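Local coordinates for protein GLB-12 (Caenorhabditis elegans, PDB 4BJA), which binds heme b with its iron held from both sides of the porphyrin in a globin fold, and probably also binds oxygen, at residues R125-V128 / F132-Q135; N143-V148 / D205-E210. The protein carries 1 engineered substitution. All blocks are in the same frame, centred on the assembly; numbering follows the deposited sequence.

Contact 1. Residues R125-V128 / F132-Q135; sequences RSHV and FLEQ. With HEM (protoporphyrin IX containing Fe), chain B; SO4 (sulfate ion), chain C.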
loop_
_atom_site.group_PDB
_atom_site.type_symbol
_atom_site.label_atom_id
_atom_site.label_comp_id
_atom_site.label_asym_id
_atom_site.label_seq_id
_atom_site.Cartn_x
_atom_site.Cartn_y
_atom_site.Cartn_z
ATOM N N ARG A 125 3.688 -2.189 -14.144
ATOM C CA ARG A 125 3.020 -2.921 -15.222
ATOM C C ARG A 125 3.907 -3.091 -16.444
ATOM O O ARG A 125 3.868 -4.146 -17.081
ATOM C CB ARG A 125 1.717 -2.189 -15.659
ATOM C CG ARG A 125 0.675 -2.102 -14.551
ATOM C CD ARG A 125 -0.725 -1.744 -15.111
ATOM N NE ARG A 125 -0.657 -0.589 -16.001
ATOM C CZ ARG A 125 -0.761 0.680 -15.608
ATOM N NH1 ARG A 125 -0.946 0.988 -14.324
ATOM N NH2 ARG A 125 -0.696 1.656 -16.513
ATOM N N SER A 126 4.722 -2.075 -16.749
ATOM C CA SER A 126 5.502 -2.077 -17.963
ATOM C C SER A 126 6.609 -3.112 -17.905
ATOM O O SER A 126 7.090 -3.598 -18.942
ATOM C CB SER A 126 6.110 -0.705 -18.196
ATOM O OG SER A 126 7.172 -0.811 -19.124
ATOM N N HIS A 127 7.019 -3.445 -16.699
ATOM C CA HIS A 127 8.105 -4.444 -16.550
ATOM C C HIS A 127 7.693 -5.850 -16.890
ATOM O O HIS A 127 8.558 -6.729 -17.010
ATOM C CB HIS A 127 8.747 -4.329 -15.133
ATOM C CG HIS A 127 9.758 -3.217 -15.034
ATOM N ND1 HIS A 127 9.403 -1.891 -14.940
ATOM C CD2 HIS A 127 11.115 -3.239 -15.044
ATOM C CE1 HIS A 127 10.494 -1.140 -14.888
ATOM N NE2 HIS A 127 11.546 -1.940 -14.973
ATOM N N VAL A 128 6.386 -6.098 -17.036
ATOM C CA VAL A 128 5.915 -7.426 -17.384
ATOM C C VAL A 128 6.429 -7.802 -18.791
ATOM O O VAL A 128 6.537 -8.981 -19.121
ATOM C CB VAL A 128 4.394 -7.513 -17.287
ATOM C CG1 VAL A 128 3.877 -8.844 -17.813
ATOM C CG2 VAL A 128 3.938 -7.301 -15.809
ATOM N N PHE A 132 12.766 -11.745 -18.533
ATOM C CA PHE A 132 13.471 -12.226 -17.359
ATOM C C PHE A 132 12.557 -12.046 -16.157
ATOM O O PHE A 132 12.425 -12.929 -15.330
ATOM C CB PHE A 132 14.779 -11.469 -17.120
ATOM C CG PHE A 132 15.434 -11.814 -15.822
ATOM C CD1 PHE A 132 16.318 -12.898 -15.728
ATOM C CD2 PHE A 132 15.191 -11.057 -14.670
ATOM C CE1 PHE A 132 16.931 -13.213 -14.488
ATOM C CE2 PHE A 132 15.786 -11.364 -13.459
ATOM C CZ PHE A 132 16.667 -12.473 -13.358
ATOM N N LEU A 133 11.917 -10.888 -16.063
ATOM C CA LEU A 133 11.058 -10.662 -14.907
ATOM C C LEU A 133 9.754 -11.447 -15.004
ATOM O O LEU A 133 9.282 -11.971 -14.007
ATOM C CB LEU A 133 10.768 -9.164 -14.736
ATOM C CG LEU A 133 11.955 -8.310 -14.288
ATOM C CD1 LEU A 133 11.557 -6.841 -14.346
ATOM C CD2 LEU A 133 12.376 -8.675 -12.845
ATOM N N GLU A 134 9.150 -11.501 -16.194
ATOM C CA GLU A 134 7.926 -12.289 -16.377
ATOM C C GLU A 134 8.122 -13.731 -15.901
ATOM O O GLU A 134 7.286 -14.294 -15.189
ATOM C CB GLU A 134 7.496 -12.238 -17.845
ATOM C CG GLU A 134 6.001 -12.251 -18.028
ATOM C CD GLU A 134 5.476 -13.563 -18.529
ATOM O OE1 GLU A 134 6.017 -14.637 -18.155
ATOM O OE2 GLU A 134 4.498 -13.514 -19.323
ATOM N N GLN A 135 9.260 -14.306 -16.262
ATOM C CA GLN A 135 9.612 -15.653 -15.845
ATOM C C GLN A 135 10.057 -15.793 -14.391
ATOM O O GLN A 135 9.700 -16.771 -13.743
ATOM C CB GLN A 135 10.701 -16.237 -16.779
ATOM C CG GLN A 135 10.108 -16.889 -18.029
ATOM C CD GLN A 135 10.908 -18.094 -18.545
ATOM O OE1 GLN A 135 11.943 -18.478 -17.980
ATOM N NE2 GLN A 135 10.422 -18.695 -19.637
HETATM C CHA HEM B . 12.756 -0.141 -18.118
HETATM C CHB HEM B . 12.530 1.788 -13.682
HETATM C CHC HEM B . 13.705 -2.463 -11.769
HETATM C CHD HEM B . 14.698 -4.139 -16.174
HETATM C C1A HEM B . 12.544 0.708 -17.086
HETATM C C2A HEM B . 12.004 2.052 -17.201
HETATM C C3A HEM B . 11.957 2.557 -15.956
HETATM C C4A HEM B . 12.466 1.564 -15.037
HETATM C CMA HEM B . 11.480 3.962 -15.498
HETATM C CAA HEM B . 11.557 2.716 -18.544
HETATM C CBA HEM B . 10.056 3.044 -18.531
HETATM C CGA HEM B . 9.334 1.778 -18.394
HETATM O O1A HEM B . 9.654 0.820 -19.153
HETATM O O2A HEM B . 8.470 1.739 -17.479
HETATM C C1B HEM B . 12.771 0.766 -12.812
HETATM C C2B HEM B . 12.599 0.850 -11.367
HETATM C C3B HEM B . 12.910 -0.307 -10.854
HETATM C C4B HEM B . 13.309 -1.175 -11.932
HETATM C CMB HEM B . 12.107 2.093 -10.608
HETATM C CAB HEM B . 12.820 -0.644 -9.341
HETATM C CBB HEM B . 13.523 -1.641 -8.862
HETATM C C1C HEM B . 14.058 -3.284 -12.786
HETATM C C2C HEM B . 14.521 -4.641 -12.636
HETATM C C3C HEM B . 14.786 -5.111 -13.842
HETATM C C4C HEM B . 14.541 -4.063 -14.807
HETATM C CMC HEM B . 14.628 -5.388 -11.286
HETATM C CAC HEM B . 15.310 -6.538 -14.128
HETATM C CBC HEM B . 15.051 -7.047 -15.319
HETATM C C1D HEM B . 14.346 -3.198 -17.075
HETATM C C2D HEM B . 14.661 -3.244 -18.472
HETATM C C3D HEM B . 14.054 -2.014 -19.066
HETATM C C4D HEM B . 13.419 -1.332 -17.974
HETATM C CMD HEM B . 15.458 -4.319 -19.246
HETATM C CAD HEM B . 14.127 -1.559 -20.535
HETATM C CBD HEM B . 15.204 -0.463 -20.597
HETATM C CGD HEM B . 16.635 -0.943 -20.365
HETATM O O1D HEM B . 16.959 -2.135 -20.555
HETATM O O2D HEM B . 17.463 -0.096 -20.006
HETATM N NA HEM B . 12.833 0.434 -15.744
HETATM N NB HEM B . 13.216 -0.509 -13.150
HETATM N NC HEM B . 14.089 -2.975 -14.129
HETATM N ND HEM B . 13.613 -2.036 -16.808
HETATM FE FE HEM B . 13.450 -1.252 -14.980
HETATM S S SO4 C . -3.216 -0.875 -11.720
HETATM O O1 SO4 C . -3.646 -2.045 -10.947
HETATM O O2 SO4 C . -1.776 -0.994 -11.886
HETATM O O3 SO4 C . -3.884 -0.862 -13.006
HETATM O O4 SO4 C . -3.527 0.383 -11.020
#
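H127 and L133 meet beside the heme, their side chains lying next to each other and pointing the same way, toward the porphyrin. H127 illustrates how a globin fixes its iron ligand, and its side chain can be followed outward atom by atom. CB of H127 rests against the methyl CD1 of L133 at 3.9 Å. With CG anti to the carbonyl carbon (chi1 -81°), the imidazole leaves the backbone toward the porphyrin. CD2 of H127 then passes CD1 of L133 at 3.7 Å, the methyl sitting at the ring edge near its plane. On the other flank ND1 is hydrogen-bonded to the backbone oxygen of T123, one turn earlier, which limits rotation of the ring and should make it a somewhat stronger donor to the metal. At the tip NE2 of H127 binds iron at 2.0 Å, while H92 supplies the second axial nitrogen. L133 serves both neighbours: its CG lies 3.5 Å from CBC of a heme vinyl group, and CD1 also touches that carbon. Farther from the heme, CG of E134 packs against O of V128 at 3.5 Å and against its CG1 methyl, the two side chains crossing at a slant.

Polar groups flank this core. In one of its two conformers S126 places OG 3.0 Å from O1A of a heme propionate, so this link is tentative. R125 turns away from the heme, and its NH1 donates to O2 of a sulfate, probably from the crystallisation liquor, with an N-H...O angle of 161°; R121 holds the same anion. The whole is the proximal side of a globin heme pocket, where residues 125-128 present the axial histidine and L133 of helix 131-136 packs beside it, here in a bis-histidyl site.

Contact 2. Residues N143-V148 / D205-E210; sequences NYFEIV and DSFELE. With HEM (protoporphyrin IX containing Fe), chain B.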
loop_
_atom_site.group_PDB
_atom_site.type_symbol
_atom_site.label_atom_id
_atom_site.label_comp_id
_atom_site.label_asym_id
_atom_site.label_seq_id
_atom_site.Cartn_x
_atom_site.Cartn_y
_atom_site.Cartn_z
ATOM N N ASN A 143 12.118 -11.219 -5.234
ATOM C CA ASN A 143 11.422 -10.038 -5.761
ATOM C C ASN A 143 12.490 -9.050 -6.241
ATOM O O ASN A 143 13.164 -8.449 -5.431
ATOM C CB ASN A 143 10.567 -9.430 -4.632
ATOM C CG ASN A 143 9.862 -8.174 -5.053
ATOM O OD1 ASN A 143 10.284 -7.494 -5.989
ATOM N ND2 ASN A 143 8.744 -7.874 -4.383
ATOM N N TYR A 144 12.675 -8.925 -7.554
ATOM C CA TYR A 144 13.777 -8.135 -8.107
ATOM C C TYR A 144 13.587 -6.636 -7.884
ATOM O O TYR A 144 14.560 -5.915 -7.824
ATOM C CB TYR A 144 14.013 -8.465 -9.613
ATOM C CG TYR A 144 14.524 -9.875 -9.792
ATOM C CD1 TYR A 144 15.885 -10.153 -9.695
ATOM C CD2 TYR A 144 13.635 -10.923 -10.009
ATOM C CE1 TYR A 144 16.346 -11.456 -9.855
ATOM C CE2 TYR A 144 14.091 -12.228 -10.147
ATOM C CZ TYR A 144 15.430 -12.470 -10.059
ATOM O OH TYR A 144 15.868 -13.772 -10.208
ATOM N N PHE A 145 12.345 -6.150 -7.742
ATOM C CA PHE A 145 12.177 -4.753 -7.413
ATOM C C PHE A 145 12.677 -4.498 -6.011
ATOM O O PHE A 145 13.332 -3.475 -5.742
ATOM C CB PHE A 145 10.690 -4.372 -7.497
ATOM C CG PHE A 145 10.090 -4.634 -8.848
ATOM C CD1 PHE A 145 10.723 -4.136 -10.004
ATOM C CD2 PHE A 145 8.962 -5.455 -8.971
ATOM C CE1 PHE A 145 10.155 -4.402 -11.269
ATOM C CE2 PHE A 145 8.417 -5.724 -10.215
ATOM C CZ PHE A 145 9.018 -5.200 -11.360
ATOM N N GLU A 146 12.385 -5.450 -5.112
ATOM C CA GLU A 146 12.868 -5.353 -3.768
ATOM C C GLU A 146 14.426 -5.461 -3.707
ATOM O O GLU A 146 15.088 -4.686 -3.017
ATOM C CB GLU A 146 12.199 -6.440 -2.929
ATOM C CG GLU A 146 12.624 -6.413 -1.488
ATOM C CD GLU A 146 11.963 -7.537 -0.739
ATOM O OE1 GLU A 146 12.425 -8.683 -0.877
ATOM O OE2 GLU A 146 10.956 -7.298 -0.038
ATOM N N ILE A 147 14.997 -6.374 -4.486
ATOM C CA ILE A 147 16.443 -6.566 -4.477
ATOM C C ILE A 147 17.129 -5.243 -4.908
ATOM O O ILE A 147 18.073 -4.759 -4.271
ATOM C CB ILE A 147 16.819 -7.721 -5.427
ATOM C CG1 ILE A 147 16.421 -9.065 -4.787
ATOM C CG2 ILE A 147 18.361 -7.667 -5.769
ATOM C CD1 ILE A 147 16.385 -10.268 -5.690
ATOM N N VAL A 148 16.613 -4.613 -5.961
ATOM C CA VAL A 148 17.235 -3.389 -6.466
ATOM C C VAL A 148 17.061 -2.264 -5.467
ATOM O O VAL A 148 18.027 -1.531 -5.113
ATOM C CB VAL A 148 16.603 -3.005 -7.837
ATOM C CG1 VAL A 148 17.010 -1.606 -8.258
ATOM C CG2 VAL A 148 17.058 -4.036 -8.937
ATOM N N ASP A 205 3.001 -4.940 -6.753
ATOM C CA ASP A 205 1.585 -5.267 -6.882
ATOM C C ASP A 205 1.073 -5.034 -8.286
ATOM O O ASP A 205 0.339 -5.870 -8.818
ATOM C CB ASP A 205 0.757 -4.517 -5.835
ATOM C CG ASP A 205 0.822 -5.169 -4.450
ATOM O OD1 ASP A 205 1.434 -6.254 -4.279
ATOM O OD2 ASP A 205 0.220 -4.604 -3.507
ATOM N N SER A 206 1.512 -3.930 -8.898
ATOM C CA SER A 206 1.067 -3.636 -10.240
ATOM C C SER A 206 1.634 -4.654 -11.254
ATOM O O SER A 206 0.929 -5.145 -12.175
ATOM C CB SER A 206 1.391 -2.196 -10.603
ATOM O OG SER A 206 2.793 -1.924 -10.550
ATOM N N PHE A 207 2.903 -4.982 -11.083
ATOM C CA PHE A 207 3.501 -6.039 -11.898
ATOM C C PHE A 207 2.719 -7.377 -11.770
ATOM O O PHE A 207 2.408 -8.062 -12.769
ATOM C CB PHE A 207 4.977 -6.227 -11.468
ATOM C CG PHE A 207 5.697 -7.297 -12.260
ATOM C CD1 PHE A 207 5.525 -8.642 -11.942
ATOM C CD2 PHE A 207 6.497 -6.947 -13.336
ATOM C CE1 PHE A 207 6.147 -9.650 -12.706
ATOM C CE2 PHE A 207 7.166 -7.961 -14.084
ATOM C CZ PHE A 207 6.956 -9.284 -13.780
ATOM N N GLU A 208 2.431 -7.775 -10.534
ATOM C CA GLU A 208 1.875 -9.082 -10.294
ATOM C C GLU A 208 0.497 -9.181 -10.964
ATOM O O GLU A 208 0.160 -10.199 -11.593
ATOM C CB GLU A 208 1.805 -9.319 -8.806
ATOM C CG GLU A 208 1.657 -10.746 -8.422
ATOM C CD GLU A 208 2.928 -11.582 -8.649
ATOM O OE1 GLU A 208 4.060 -11.069 -8.517
ATOM O OE2 GLU A 208 2.769 -12.780 -8.920
ATOM N N LEU A 209 -0.270 -8.111 -10.841
ATOM C CA LEU A 209 -1.619 -8.077 -11.417
ATOM C C LEU A 209 -1.562 -8.117 -12.941
ATOM O O LEU A 209 -2.350 -8.826 -13.585
ATOM C CB LEU A 209 -2.342 -6.811 -10.948
ATOM C CG LEU A 209 -3.802 -6.670 -11.446
ATOM C CD1 LEU A 209 -4.656 -7.862 -11.043
ATOM C CD2 LEU A 209 -4.432 -5.373 -10.901
ATOM N N GLU A 210 -0.660 -7.326 -13.515
ATOM C CA GLU A 210 -0.550 -7.257 -14.955
ATOM C C GLU A 210 -0.105 -8.599 -15.527
ATOM O O GLU A 210 -0.631 -9.052 -16.570
ATOM C CB GLU A 210 0.409 -6.145 -15.360
ATOM C CG GLU A 210 0.640 -6.033 -16.888
ATOM C CD GLU A 210 -0.601 -5.566 -17.654
ATOM O OE1 GLU A 210 -1.534 -4.989 -17.055
ATOM O OE2 GLU A 210 -0.632 -5.761 -18.886
HETATM C CHA HEM B . 12.756 -0.141 -18.118
HETATM C CHB HEM B . 12.530 1.788 -13.682
HETATM C CHC HEM B . 13.705 -2.463 -11.769
HETATM C CHD HEM B . 14.698 -4.139 -16.174
HETATM C C1A HEM B . 12.544 0.708 -17.086
HETATM C C2A HEM B . 12.004 2.052 -17.201
HETATM C C3A HEM B . 11.957 2.557 -15.956
HETATM C C4A HEM B . 12.466 1.564 -15.037
HETATM C CMA HEM B . 11.480 3.962 -15.498
HETATM C CAA HEM B . 11.557 2.716 -18.544
HETATM C CBA HEM B . 10.056 3.044 -18.531
HETATM C CGA HEM B . 9.334 1.778 -18.394
HETATM O O1A HEM B . 9.654 0.820 -19.153
HETATM O O2A HEM B . 8.470 1.739 -17.479
HETATM C C1B HEM B . 12.771 0.766 -12.812
HETATM C C2B HEM B . 12.599 0.850 -11.367
HETATM C C3B HEM B . 12.910 -0.307 -10.854
HETATM C C4B HEM B . 13.309 -1.175 -11.932
HETATM C CMB HEM B . 12.107 2.093 -10.608
HETATM C CAB HEM B . 12.820 -0.644 -9.341
HETATM C CBB HEM B . 13.523 -1.641 -8.862
HETATM C C1C HEM B . 14.058 -3.284 -12.786
HETATM C C2C HEM B . 14.521 -4.641 -12.636
HETATM C C3C HEM B . 14.786 -5.111 -13.842
HETATM C C4C HEM B . 14.541 -4.063 -14.807
HETATM C CMC HEM B . 14.628 -5.388 -11.286
HETATM C CAC HEM B . 15.310 -6.538 -14.128
HETATM C CBC HEM B . 15.051 -7.047 -15.319
HETATM C C1D HEM B . 14.346 -3.198 -17.075
HETATM C C2D HEM B . 14.661 -3.244 -18.472
HETATM C C3D HEM B . 14.054 -2.014 -19.066
HETATM C C4D HEM B . 13.419 -1.332 -17.974
HETATM C CMD HEM B . 15.458 -4.319 -19.246
HETATM C CAD HEM B . 14.127 -1.559 -20.535
HETATM C CBD HEM B . 15.204 -0.463 -20.597
HETATM C CGD HEM B . 16.635 -0.943 -20.365
HETATM O O1D HEM B . 16.959 -2.135 -20.555
HETATM O O2D HEM B . 17.463 -0.096 -20.006
HETATM N NA HEM B . 12.833 0.434 -15.744
HETATM N NB HEM B . 13.216 -0.509 -13.150
HETATM N NC HEM B . 14.089 -2.975 -14.129
HETATM N ND HEM B . 13.613 -2.036 -16.808
HETATM FE FE HEM B . 13.450 -1.252 -14.980
#
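The rings of F145 and F207 form an offset edge-to-face pair, the edge of F145 directed at the face of F207 with the planes at 68° and the centroids 5.5 Å apart. CZ of F145 reaches CD2 of F207 at 3.6 Å, and its CE2 lies against CB and CG of the same residue. Another part of the F145 edge meets the heme, with CD1 3.8 Å from the meso carbon CHC, so one ring bridges porphyrin and helix 185-214. F207 has CG anti to its backbone N (chi1 -180°), which extends the ring from its helix toward F145; V128 and L133 also pack on it.

N143 caps the helix that carries F145: OD1 accepts from N of E146 at 3.1 Å, the donor standing well above the carbonyl plane, and only weakly from N of F145. One turn on, V148 adds to the heme wall, its CB and CG1 both 3.5 Å from the vinyl carbon CBB. Of the two buried phenylalanines F145 alone lines the heme pocket; the pair itself packs helix 144-160 on helix 185-214, which correspond to helices G and H of the globin fold.

How the contacts relate
Contacts 1 and 2 illustrate how packing between chain segments is built around one cofactor. They follow each other in series, helix 131-136 leading into helix 144-160, and their centres lie 8 Å apart on the same side of the chain's centre. F207 joins them most plainly: its CE2 sits 3.5 Å from O of H127, and its CZ is 3.6 Å from O of L133. A second junction pairs the rings of F132 and Y144 edge to face. The nearest side-chain atoms of F145 and H127 are about 4 Å apart, so residues 143-148 adjoin the axial ligand that residues 125-128 provide; both contacts touch the heme, although 205-210 stands behind F145 and does not line it.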